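Local coordinates for protein 15-O-acetyltransferase (Fusarium sporotrichioides, PDB 3FP0) that acetylates the 15-hydroxyl of trichothecene intermediates, a step in the fungal biosynthesis of mycotoxins such as T-2 toxin, at residues A49-Y54 with V469-P474; M141-A146 with L276-I281; P474-R479 with I491-A496. One frame throughout, in Å; residues are numbered along the deposited sequence. Where two conformers were deposited one is given.

Contact 1: residues A49-Y54 with V469-P474; sequences ALYDLY and VNQSLP. With FP0 ((3alpha)-15-hydroxy-12,13-epoxytrichothec-9-en-3-yl acetate), chain C.
Leu50 CG sits over the centre of one face of the Tyr51 ring; C8 of the bound trichothecene lies over the opposite face, displaced toward the rim, and Val469 CG1 comes up to the edge near the ring plane. The ring's CE1 approaches the ligand methyl C16 at 3.5 Å. Beyond the ring, Tyr51 OH touches Leu473 CD1 and hydrogen-bonds Tyr475 OH. At the Tyr54 ring the amide of Asn470 arrives with ND2 in the ring plane at the edge, the two planes 47° apart. Trp138 NE1 is hydrogen-bonded to Asn470 OD1, and Glu142 OE2 to both Asn470 ND2 and Tyr54 OH.

The segment 49-54 leaves a short helix through a Schellman motif with Ala49 as its C' residue, runs through a type II turn from Ala49 to Asp52, and enters strand 53-61, where Leu53 and Val469 form an antiparallel non-hydrogen-bonded pair. Asn470 fastens the turn three times. Its N donates to Asp52 O, its O accepts from Tyr51 N at 3.1 Å, and its ND2 reaches Ala49 O at 2.9 Å, nearly straight at 165°. Ala49 O also takes the turn's own Asp52 N, from the opposite face of its carbonyl plane. Leu50 CG stands trans to the backbone nitrogen (chi1 171°), which sets CD1 3.4 Å from Ser472 N, a buried amide with no hydrogen-bond partner in the model. Leu53 CD2 rests on Val469 CG2 at 3.7 Å.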
loop_
_atom_site.group_PDB
_atom_site.type_symbol
_atom_site.label_atom_id
_atom_site.label_comp_id
_atom_site.label_asym_id
_atom_site.label_seq_id
_atom_site.Cartn_x
_atom_site.Cartn_y
_atom_site.Cartn_z
ATOM N N ALA A 49 11.840 -2.724 9.104
ATOM C CA ALA A 49 10.846 -3.059 8.060
ATOM C C ALA A 49 9.370 -2.846 8.405
ATOM O O ALA A 49 8.506 -3.472 7.789
ATOM C CB ALA A 49 11.083 -4.493 7.510
ATOM N N LEU A 50 9.062 -1.915 9.312
ATOM C CA LEU A 50 7.645 -1.623 9.615
ATOM C C LEU A 50 7.024 -0.999 8.359
ATOM O O LEU A 50 7.673 -0.211 7.687
ATOM C CB LEU A 50 7.499 -0.636 10.794
ATOM C CG LEU A 50 6.106 -0.049 11.123
ATOM C CD1 LEU A 50 5.033 -1.109 11.477
ATOM C CD2 LEU A 50 6.184 1.016 12.232
ATOM N N TYR A 51 5.801 -1.412 8.037
ATOM C CA TYR A 51 5.101 -0.969 6.834
ATOM C C TYR A 51 5.753 -1.341 5.472
ATOM O O TYR A 51 5.240 -0.909 4.428
ATOM C CB TYR A 51 4.841 0.555 6.925
ATOM C CG TYR A 51 3.965 0.966 8.127
ATOM C CD1 TYR A 51 2.924 0.124 8.588
ATOM C CD2 TYR A 51 4.155 2.198 8.764
ATOM C CE1 TYR A 51 2.111 0.497 9.714
ATOM C CE2 TYR A 51 3.355 2.589 9.861
ATOM C CZ TYR A 51 2.334 1.755 10.314
ATOM O OH TYR A 51 1.555 2.143 11.368
ATOM N N ASP A 52 6.775 -2.201 5.449
ATOM C CA ASP A 52 7.316 -2.699 4.175
ATOM C C ASP A 52 6.153 -3.285 3.369
ATOM O O ASP A 52 5.215 -3.912 3.939
ATOM C CB ASP A 52 8.362 -3.831 4.384
ATOM C CG ASP A 52 9.805 -3.333 4.507
ATOM O OD1 ASP A 52 10.061 -2.115 4.767
ATOM O OD2 ASP A 52 10.705 -4.190 4.316
ATOM N N LEU A 53 6.193 -3.072 2.053
ATOM C CA LEU A 53 5.129 -3.556 1.162
ATOM C C LEU A 53 5.561 -4.882 0.585
ATOM O O LEU A 53 6.712 -5.011 0.138
ATOM C CB LEU A 53 4.874 -2.546 0.013
ATOM C CG LEU A 53 4.559 -1.134 0.475
ATOM C CD1 LEU A 53 4.472 -0.105 -0.689
ATOM C CD2 LEU A 53 3.227 -1.190 1.238
ATOM N N TYR A 54 4.648 -5.851 0.601
ATOM C CA TYR A 54 4.834 -7.106 -0.109
ATOM C C TYR A 54 3.643 -7.310 -1.054
ATOM O O TYR A 54 2.479 -7.249 -0.622
ATOM C CB TYR A 54 4.911 -8.271 0.867
ATOM C CG TYR A 54 6.192 -8.359 1.638
ATOM C CD1 TYR A 54 7.254 -9.163 1.173
ATOM C CD2 TYR A 54 6.354 -7.643 2.833
ATOM C CE1 TYR A 54 8.438 -9.292 1.929
ATOM C CE2 TYR A 54 7.509 -7.748 3.585
ATOM C CZ TYR A 54 8.552 -8.567 3.131
ATOM O OH TYR A 54 9.697 -8.708 3.870
ATOM N N VAL A 469 1.267 -5.889 4.059
ATOM C CA VAL A 469 2.126 -4.860 4.691
ATOM C C VAL A 469 2.592 -5.363 6.059
ATOM O O VAL A 469 1.819 -6.020 6.772
ATOM C CB VAL A 469 1.380 -3.505 4.790
ATOM C CG1 VAL A 469 2.214 -2.383 5.436
ATOM C CG2 VAL A 469 0.883 -3.080 3.391
ATOM N N ASN A 470 3.841 -5.075 6.413
ATOM C CA ASN A 470 4.342 -5.510 7.737
ATOM C C ASN A 470 3.673 -4.724 8.852
ATOM O O ASN A 470 3.705 -3.505 8.815
ATOM C CB ASN A 470 5.827 -5.298 7.819
ATOM C CG ASN A 470 6.596 -6.397 7.150
ATOM O OD1 ASN A 470 6.053 -7.487 6.789
ATOM N ND2 ASN A 470 7.878 -6.139 6.973
ATOM N N GLN A 471 3.047 -5.416 9.817
ATOM C CA GLN A 471 2.500 -4.703 10.989
ATOM C C GLN A 471 3.287 -5.003 12.254
ATOM O O GLN A 471 3.338 -6.158 12.685
ATOM C CB GLN A 471 1.030 -5.034 11.248
ATOM C CG GLN A 471 0.492 -4.377 12.539
ATOM C CD GLN A 471 0.325 -2.851 12.401
ATOM O OE1 GLN A 471 1.296 -2.112 12.489
ATOM N NE2 GLN A 471 -0.911 -2.393 12.265
ATOM N N SER A 472 3.869 -3.957 12.834
ATOM C CA SER A 472 4.601 -4.074 14.089
ATOM C C SER A 472 4.045 -3.111 15.149
ATOM O O SER A 472 4.675 -2.901 16.185
ATOM C CB SER A 472 6.096 -3.807 13.852
ATOM O OG SER A 472 6.731 -5.024 13.489
ATOM N N LEU A 473 2.917 -2.473 14.849
ATOM C CA LEU A 473 2.184 -1.685 15.824
ATOM C C LEU A 473 0.956 -2.468 16.238
ATOM O O LEU A 473 0.542 -3.383 15.528
ATOM C CB LEU A 473 1.829 -0.291 15.264
ATOM C CG LEU A 473 3.000 0.706 15.148
ATOM C CD1 LEU A 473 2.471 2.095 14.841
ATOM C CD2 LEU A 473 3.891 0.756 16.379
ATOM N N PRO A 474 0.367 -2.146 17.410
ATOM C CA PRO A 474 -0.640 -3.078 17.946
ATOM C C PRO A 474 -2.079 -2.814 17.549
ATOM O O PRO A 474 -2.990 -3.069 18.337
ATOM C CB PRO A 474 -0.464 -2.888 19.458
ATOM C CG PRO A 474 -0.201 -1.358 19.548
ATOM C CD PRO A 474 0.655 -1.045 18.356
HETATM C C2 FP0 C . -0.139 5.977 7.942
HETATM C C6 FP0 C . -0.741 3.954 5.880
HETATM C C5 FP0 C . -0.259 5.415 5.568
HETATM C C4 FP0 C . -1.358 6.452 5.839
HETATM C C3 FP0 C . -1.227 6.875 7.329
HETATM C C11 FP0 C . -1.332 3.865 7.309
HETATM C C10 FP0 C . -1.411 2.404 7.800
HETATM C C9 FP0 C . -0.740 1.374 7.208
HETATM C C8 FP0 C . 0.070 1.540 5.946
HETATM C C12 FP0 C . 0.709 5.854 6.689
HETATM C C13 FP0 C . 2.137 5.405 6.773
HETATM O O4 FP0 C . -3.442 8.404 6.972
HETATM C C17 FP0 C . -3.555 7.519 7.815
HETATM C C18 FP0 C . -4.786 7.164 8.609
HETATM O O3 FP0 C . -2.423 6.717 8.087
HETATM O O2 FP0 C . 1.768 6.780 6.465
HETATM O O1 FP0 C . -0.637 4.667 8.301
HETATM C C14 FP0 C . 0.246 5.617 4.121
HETATM C C7 FP0 C . 0.471 2.998 5.792
HETATM C C15 FP0 C . -1.881 3.600 4.921
HETATM O O12 FP0 C . -1.450 3.052 3.662
HETATM C C16 FP0 C . -0.796 -0.007 7.784
#

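Contact 2: residues M141-A146 with L276-I281; sequences MEEGRA and LPRCVI. With GLC (alpha-D-glucopyranose), chain B.
Glu143 turns CG beside its backbone N (chi1 -80°) and then runs out extended, which carries its carboxylate over to Arg278, whose own chain bends at chi2 to meet it. The two side chains cross at about a right angle, with carboxylate and guanidinium planes 61° apart. Arg278 NH1 donates to Glu143 OE2 at 3.0 Å, nearly along the C-O axis of the carboxylate, and OE2 lies at the edge of the guanidinium close to its plane; a second bond to OE2, from NH2, is weak. Arg278 NE is held by Asp495, so the guanidinium is shared between two acids.

Here the helix 134-147 packs against the start of strand 277-283, an outermost strand of the five-stranded mixed sheet. Leu276 CD2 presses on Glu142 O, 3.3 Å away, while its CD1 meets Glu143 CG at 3.8 Å. Pro277 points its CG at Glu142 CB, 3.7 Å off, and the bent Glu142 chain crosses the proline ring. Arg145 grips the Glu142 carboxylate side-on: NE and NH2 meet OE1 and OE2 on their syn sides, in the guanidinium plane but about 30° out of the carboxylate plane. Glu142 OE2 is also bonded to Tyr54 OH and Asn470 ND2.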
loop_
_atom_site.group_PDB
_atom_site.type_symbol
_atom_site.label_atom_id
_atom_site.label_comp_id
_atom_site.label_asym_id
_atom_site.label_seq_id
_atom_site.Cartn_x
_atom_site.Cartn_y
_atom_site.Cartn_z
ATOM N N MET A 141 10.745 -14.812 5.479
ATOM C CA MET A 141 11.613 -13.643 5.531
ATOM C C MET A 141 11.372 -12.864 6.800
ATOM O O MET A 141 12.319 -12.389 7.471
ATOM C CB MET A 141 11.403 -12.762 4.286
ATOM C CG MET A 141 11.919 -13.374 2.953
ATOM S SD MET A 141 11.334 -12.397 1.526
ATOM C CE MET A 141 12.196 -10.812 1.761
ATOM N N GLU A 142 10.106 -12.753 7.193
ATOM C CA GLU A 142 9.848 -12.017 8.440
ATOM C C GLU A 142 10.272 -12.756 9.718
ATOM O O GLU A 142 10.737 -12.131 10.684
ATOM C CB GLU A 142 8.420 -11.491 8.485
ATOM C CG GLU A 142 8.180 -10.426 7.373
ATOM C CD GLU A 142 9.084 -9.230 7.492
ATOM O OE1 GLU A 142 9.464 -8.857 8.632
ATOM O OE2 GLU A 142 9.427 -8.652 6.445
ATOM N N GLU A 143 10.113 -14.074 9.709
ATOM C CA GLU A 143 10.631 -14.935 10.791
ATOM C C GLU A 143 12.159 -14.827 10.919
ATOM O O GLU A 143 12.695 -14.774 12.023
ATOM C CB GLU A 143 10.176 -16.401 10.591
ATOM C CG GLU A 143 8.745 -16.587 11.059
ATOM C CD GLU A 143 8.003 -17.709 10.382
ATOM O OE1 GLU A 143 8.656 -18.647 9.857
ATOM O OE2 GLU A 143 6.747 -17.637 10.372
ATOM N N GLY A 144 12.838 -14.771 9.790
ATOM C CA GLY A 144 14.300 -14.641 9.749
ATOM C C GLY A 144 14.878 -13.302 10.180
ATOM O O GLY A 144 15.993 -13.245 10.728
ATOM N N ARG A 145 14.118 -12.228 9.921
ATOM C CA ARG A 145 14.560 -10.865 10.123
ATOM C C ARG A 145 15.133 -10.641 11.526
ATOM O O ARG A 145 16.258 -10.168 11.676
ATOM C CB ARG A 145 13.415 -9.891 9.844
ATOM C CG ARG A 145 13.786 -8.431 10.110
ATOM C CD ARG A 145 12.671 -7.456 9.752
ATOM N NE ARG A 145 12.169 -7.672 8.391
ATOM C CZ ARG A 145 12.804 -7.352 7.260
ATOM N NH1 ARG A 145 14.020 -6.779 7.275
ATOM N NH2 ARG A 145 12.211 -7.601 6.099
ATOM N N ALA A 146 14.317 -10.945 12.528
ATOM C CA ALA A 146 14.713 -11.010 13.928
ATOM C C ALA A 146 16.178 -11.437 14.155
ATOM O O ALA A 146 17.084 -10.613 14.424
ATOM C CB ALA A 146 13.778 -12.010 14.631
ATOM N N LEU A 276 5.892 -10.999 15.579
ATOM C CA LEU A 276 5.947 -11.094 14.119
ATOM C C LEU A 276 4.745 -10.506 13.415
ATOM O O LEU A 276 3.623 -10.628 13.919
ATOM C CB LEU A 276 6.150 -12.555 13.669
ATOM C CG LEU A 276 7.496 -13.148 14.083
ATOM C CD1 LEU A 276 7.427 -14.637 14.021
ATOM C CD2 LEU A 276 8.566 -12.656 13.160
ATOM N N PRO A 277 4.990 -9.858 12.249
ATOM C CA PRO A 277 3.927 -9.366 11.337
ATOM C C PRO A 277 3.203 -10.539 10.706
ATOM O O PRO A 277 3.842 -11.520 10.296
ATOM C CB PRO A 277 4.707 -8.577 10.261
ATOM C CG PRO A 277 6.096 -9.222 10.291
ATOM C CD PRO A 277 6.348 -9.589 11.708
ATOM N N ARG A 278 1.877 -10.461 10.683
ATOM C CA ARG A 278 1.055 -11.531 10.170
ATOM C C ARG A 278 -0.085 -10.944 9.347
ATOM O O ARG A 278 -0.394 -9.770 9.452
ATOM C CB ARG A 278 0.458 -12.387 11.309
ATOM C CG ARG A 278 1.455 -13.117 12.250
ATOM C CD ARG A 278 2.296 -14.143 11.504
ATOM N NE ARG A 278 3.215 -14.843 12.403
ATOM C CZ ARG A 278 4.116 -15.742 12.002
ATOM N NH1 ARG A 278 4.226 -16.050 10.707
ATOM N NH2 ARG A 278 4.915 -16.332 12.894
ATOM N N CYS A 279 -0.775 -11.796 8.600
ATOM C CA CYS A 279 -1.893 -11.355 7.781
ATOM C C CYS A 279 -2.904 -12.513 7.651
ATOM O O CYS A 279 -2.510 -13.661 7.500
ATOM C CB CYS A 279 -1.382 -10.890 6.424
ATOM S SG CYS A 279 -2.613 -10.285 5.251
ATOM N N VAL A 280 -4.193 -12.190 7.791
ATOM C CA VAL A 280 -5.309 -13.099 7.493
ATOM C C VAL A 280 -6.041 -12.504 6.280
ATOM O O VAL A 280 -6.214 -11.295 6.207
ATOM C CB VAL A 280 -6.290 -13.191 8.696
ATOM C CG1 VAL A 280 -7.372 -14.273 8.470
ATOM C CG2 VAL A 280 -5.528 -13.443 9.992
ATOM N N ILE A 281 -6.452 -13.352 5.344
ATOM C CA ILE A 281 -7.000 -12.893 4.060
ATOM C C ILE A 281 -8.349 -13.581 3.846
ATOM O O ILE A 281 -8.528 -14.790 4.193
ATOM C CB ILE A 281 -6.049 -13.292 2.888
ATOM C CG1 ILE A 281 -4.638 -12.694 3.048
ATOM C CG2 ILE A 281 -6.664 -12.929 1.489
ATOM C CD1 ILE A 281 -3.604 -13.377 2.113
HETATM C C1 GLC B . -12.568 -18.313 2.399
HETATM C C2 GLC B . -11.469 -19.346 2.031
HETATM C C3 GLC B . -10.348 -19.469 3.070
HETATM C C4 GLC B . -10.132 -18.108 3.713
HETATM C C5 GLC B . -11.382 -17.898 4.552
HETATM C C6 GLC B . -11.268 -16.662 5.421
HETATM O O2 GLC B . -11.997 -20.645 1.762
HETATM O O3 GLC B . -9.189 -19.912 2.411
HETATM O O4 GLC B . -8.920 -18.028 4.441
HETATM O O5 GLC B . -12.567 -17.858 3.762
HETATM O O6 GLC B . -11.011 -17.162 6.707
#

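Contact 3: residues P474-R479 with I491-A496; sequences PYLAIR and IIYNDA. With FP0 ((3alpha)-15-hydroxy-12,13-epoxytrichothec-9-en-3-yl acetate), chain C.
Ile492 N donates to Ala477 O at 3.0 Å, in the carbonyl plane, and Ala477 N returns a longer, weak bond to Ile492 O. This is the hydrogen-bonded pair of a beta hairpin, strands 477-483 and 486-494, whose short segments here run antiparallel at 155°. Next along it, Ile478 and Ile491 make a non-hydrogen-bonded pair, and the CA-H of Ile491 adds a contact to Ala477 O. Beyond the last direct bond, where Tyr475 leads into the strand, a water takes over: it accepts from Asn494 N at 2.7 Å and donates weakly to Tyr475 O.

On one face of the sheet Ala477 CB lies against Ile492 CG1 at 3.7 Å. Ile492 holds CG1 between its backbone N and carbonyl carbon (chi1 71°), and its CD1 extends to the trichothecene methyl C16 at 3.8 Å. Tyr475 reaches the same ligand from the neighbouring loop, its OH 3.4 Å from C10 and hydrogen-bonded to Tyr51 OH. His414, the experimentally identified binding residue for 15-deacetylcalonectrin, has its side chain about 10 Å from that of Tyr475.

The other face carries Ile478 and Ile491, lying side by side and pointing the same way, with their CG1 atoms 3.7 Å apart; helix 500-516 packs on Ile491 through Val503 and Leu507. Leu476 slants across Ile491 and runs alongside Tyr493, its CD2 just 3.4 Å from Tyr493 CB.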
loop_
_atom_site.group_PDB
_atom_site.type_symbol
_atom_site.label_atom_id
_atom_site.label_comp_id
_atom_site.label_asym_id
_atom_site.label_seq_id
_atom_site.Cartn_x
_atom_site.Cartn_y
_atom_site.Cartn_z
ATOM N N PRO A 474 0.367 -2.146 17.410
ATOM C CA PRO A 474 -0.640 -3.078 17.946
ATOM C C PRO A 474 -2.079 -2.814 17.549
ATOM O O PRO A 474 -2.990 -3.069 18.337
ATOM C CB PRO A 474 -0.464 -2.888 19.458
ATOM C CG PRO A 474 -0.201 -1.358 19.548
ATOM C CD PRO A 474 0.655 -1.045 18.356
ATOM N N TYR A 475 -2.293 -2.304 16.332
ATOM C CA TYR A 475 -3.648 -2.125 15.812
ATOM C C TYR A 475 -3.932 -3.046 14.614
ATOM O O TYR A 475 -3.028 -3.447 13.877
ATOM C CB TYR A 475 -3.944 -0.658 15.458
ATOM C CG TYR A 475 -3.151 -0.069 14.290
ATOM C CD1 TYR A 475 -3.736 0.040 13.017
ATOM C CD2 TYR A 475 -1.834 0.391 14.475
ATOM C CE1 TYR A 475 -3.023 0.603 11.931
ATOM C CE2 TYR A 475 -1.096 0.940 13.406
ATOM C CZ TYR A 475 -1.714 1.059 12.134
ATOM O OH TYR A 475 -1.003 1.610 11.090
ATOM N N LEU A 476 -5.203 -3.350 14.423
ATOM C CA LEU A 476 -5.621 -4.060 13.223
ATOM C C LEU A 476 -5.773 -3.077 12.077
ATOM O O LEU A 476 -6.366 -1.999 12.253
ATOM C CB LEU A 476 -6.894 -4.856 13.462
ATOM C CG LEU A 476 -6.838 -5.921 14.571
ATOM C CD1 LEU A 476 -8.139 -6.699 14.564
ATOM C CD2 LEU A 476 -5.657 -6.858 14.371
ATOM N N ALA A 477 -5.183 -3.418 10.929
ATOM C CA ALA A 477 -5.421 -2.630 9.710
ATOM C C ALA A 477 -6.075 -3.519 8.698
ATOM O O ALA A 477 -5.585 -4.626 8.425
ATOM C CB ALA A 477 -4.103 -2.044 9.136
ATOM N N ILE A 478 -7.168 -3.032 8.126
ATOM C CA ILE A 478 -7.975 -3.791 7.194
ATOM C C ILE A 478 -7.874 -3.145 5.826
ATOM O O ILE A 478 -8.121 -1.946 5.688
ATOM C CB ILE A 478 -9.480 -3.900 7.642
ATOM C CG1 ILE A 478 -9.620 -4.508 9.043
ATOM C CG2 ILE A 478 -10.280 -4.724 6.622
ATOM C CD1 ILE A 478 -9.738 -3.514 10.123
ATOM N N ARG A 479 -7.497 -3.952 4.827
ATOM C CA ARG A 479 -7.265 -3.458 3.485
ATOM C C ARG A 479 -8.170 -4.154 2.490
ATOM O O ARG A 479 -8.229 -5.387 2.432
ATOM C CB ARG A 479 -5.808 -3.690 3.115
ATOM C CG ARG A 479 -5.321 -2.979 1.902
ATOM C CD ARG A 479 -3.793 -3.137 1.907
ATOM N NE ARG A 479 -3.244 -2.013 1.205
ATOM C CZ ARG A 479 -2.443 -1.078 1.699
ATOM N NH1 ARG A 479 -2.090 -0.143 0.874
ATOM N NH2 ARG A 479 -1.976 -1.078 2.953
ATOM N N ILE A 491 -6.382 -8.565 6.920
ATOM C CA ILE A 491 -6.096 -7.837 8.140
ATOM C C ILE A 491 -4.647 -8.127 8.504
ATOM O O ILE A 491 -4.239 -9.283 8.598
ATOM C CB ILE A 491 -7.015 -8.202 9.333
ATOM C CG1 ILE A 491 -8.495 -8.062 8.964
ATOM C CG2 ILE A 491 -6.638 -7.371 10.580
ATOM C CD1 ILE A 491 -9.499 -8.133 10.159
ATOM N N ILE A 492 -3.855 -7.060 8.632
ATOM C CA ILE A 492 -2.502 -7.164 9.196
ATOM C C ILE A 492 -2.506 -6.917 10.709
ATOM O O ILE A 492 -3.277 -6.125 11.236
ATOM C CB ILE A 492 -1.462 -6.275 8.438
ATOM C CG1 ILE A 492 -1.688 -4.762 8.727
ATOM C CG2 ILE A 492 -1.490 -6.664 6.921
ATOM C CD1 ILE A 492 -0.727 -3.777 7.935
ATOM N N TYR A 493 -1.656 -7.640 11.403
ATOM C CA TYR A 493 -1.621 -7.600 12.865
ATOM C C TYR A 493 -0.272 -8.122 13.248
ATOM O O TYR A 493 0.363 -8.875 12.471
ATOM C CB TYR A 493 -2.779 -8.437 13.507
ATOM C CG TYR A 493 -2.650 -9.929 13.396
ATOM C CD1 TYR A 493 -2.165 -10.700 14.463
ATOM C CD2 TYR A 493 -2.981 -10.589 12.195
ATOM C CE1 TYR A 493 -2.045 -12.110 14.333
ATOM C CE2 TYR A 493 -2.862 -11.935 12.059
ATOM C CZ TYR A 493 -2.403 -12.702 13.129
ATOM O OH TYR A 493 -2.274 -14.064 12.949
ATOM N N ASN A 494 0.210 -7.680 14.402
ATOM C CA ASN A 494 1.410 -8.262 14.978
ATOM C C ASN A 494 1.047 -9.364 15.970
ATOM O O ASN A 494 0.169 -9.155 16.824
ATOM C CB ASN A 494 2.277 -7.174 15.632
ATOM C CG ASN A 494 3.656 -7.665 15.906
ATOM O OD1 ASN A 494 3.877 -8.296 16.918
ATOM N ND2 ASN A 494 4.580 -7.443 14.969
ATOM N N ASP A 495 1.674 -10.543 15.849
ATOM C CA ASP A 495 1.213 -11.704 16.686
ATOM C C ASP A 495 1.597 -11.719 18.188
ATOM O O ASP A 495 1.256 -12.656 18.896
ATOM C CB ASP A 495 1.451 -13.072 16.021
ATOM C CG ASP A 495 2.912 -13.453 15.949
ATOM O OD1 ASP A 495 3.776 -12.800 16.571
ATOM O OD2 ASP A 495 3.212 -14.426 15.253
ATOM N N ALA A 496 2.284 -10.681 18.668
ATOM C CA ALA A 496 2.401 -10.417 20.110
ATOM C C ALA A 496 1.079 -9.840 20.620
ATOM O O ALA A 496 0.714 -10.031 21.793
ATOM C CB ALA A 496 3.510 -9.447 20.387
HETATM C C2 FP0 C . -0.139 5.977 7.942
HETATM C C6 FP0 C . -0.741 3.954 5.880
HETATM C C5 FP0 C . -0.259 5.415 5.568
HETATM C C4 FP0 C . -1.358 6.452 5.839
HETATM C C3 FP0 C . -1.227 6.875 7.329
HETATM C C11 FP0 C . -1.332 3.865 7.309
HETATM C C10 FP0 C . -1.411 2.404 7.800
HETATM C C9 FP0 C . -0.740 1.374 7.208
HETATM C C8 FP0 C . 0.070 1.540 5.946
HETATM C C12 FP0 C . 0.709 5.854 6.689
HETATM C C13 FP0 C . 2.137 5.405 6.773
HETATM O O4 FP0 C . -3.442 8.404 6.972
HETATM C C17 FP0 C . -3.555 7.519 7.815
HETATM C C18 FP0 C . -4.786 7.164 8.609
HETATM O O3 FP0 C . -2.423 6.717 8.087
HETATM O O2 FP0 C . 1.768 6.780 6.465
HETATM O O1 FP0 C . -0.637 4.667 8.301
HETATM C C14 FP0 C . 0.246 5.617 4.121
HETATM C C7 FP0 C . 0.471 2.998 5.792
HETATM C C15 FP0 C . -1.881 3.600 4.921
HETATM O O12 FP0 C . -1.450 3.052 3.662
HETATM C C16 FP0 C . -0.796 -0.007 7.784
HETATM O O HOH W 1 -1.144 -5.695 15.657
#

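In the fold
Contacts 1 and 2 lie about 9 Å apart between centres, as do contacts 1 and 3; contacts 2 and 3 are about 11 Å apart. Contact 2 falls within the long chain interval spanned by contact 1, and contact 3 follows, taking over at Pro474. Contact 1 belongs to the six-stranded mixed sheet of this CoA-acyltransferase clan member; the strand side of contact 2 and both strands of contact 3 belong to the five-stranded one, where Leu276 O meets Asp495 N. The loop 470-476 therefore bridges the two sheets. Contacts 1 and 3 both touch the bound trichothecene, consistent with a pocket near where the sheets meet; in contact 2 the Pro277 side chain is about 10 Å from the ligand.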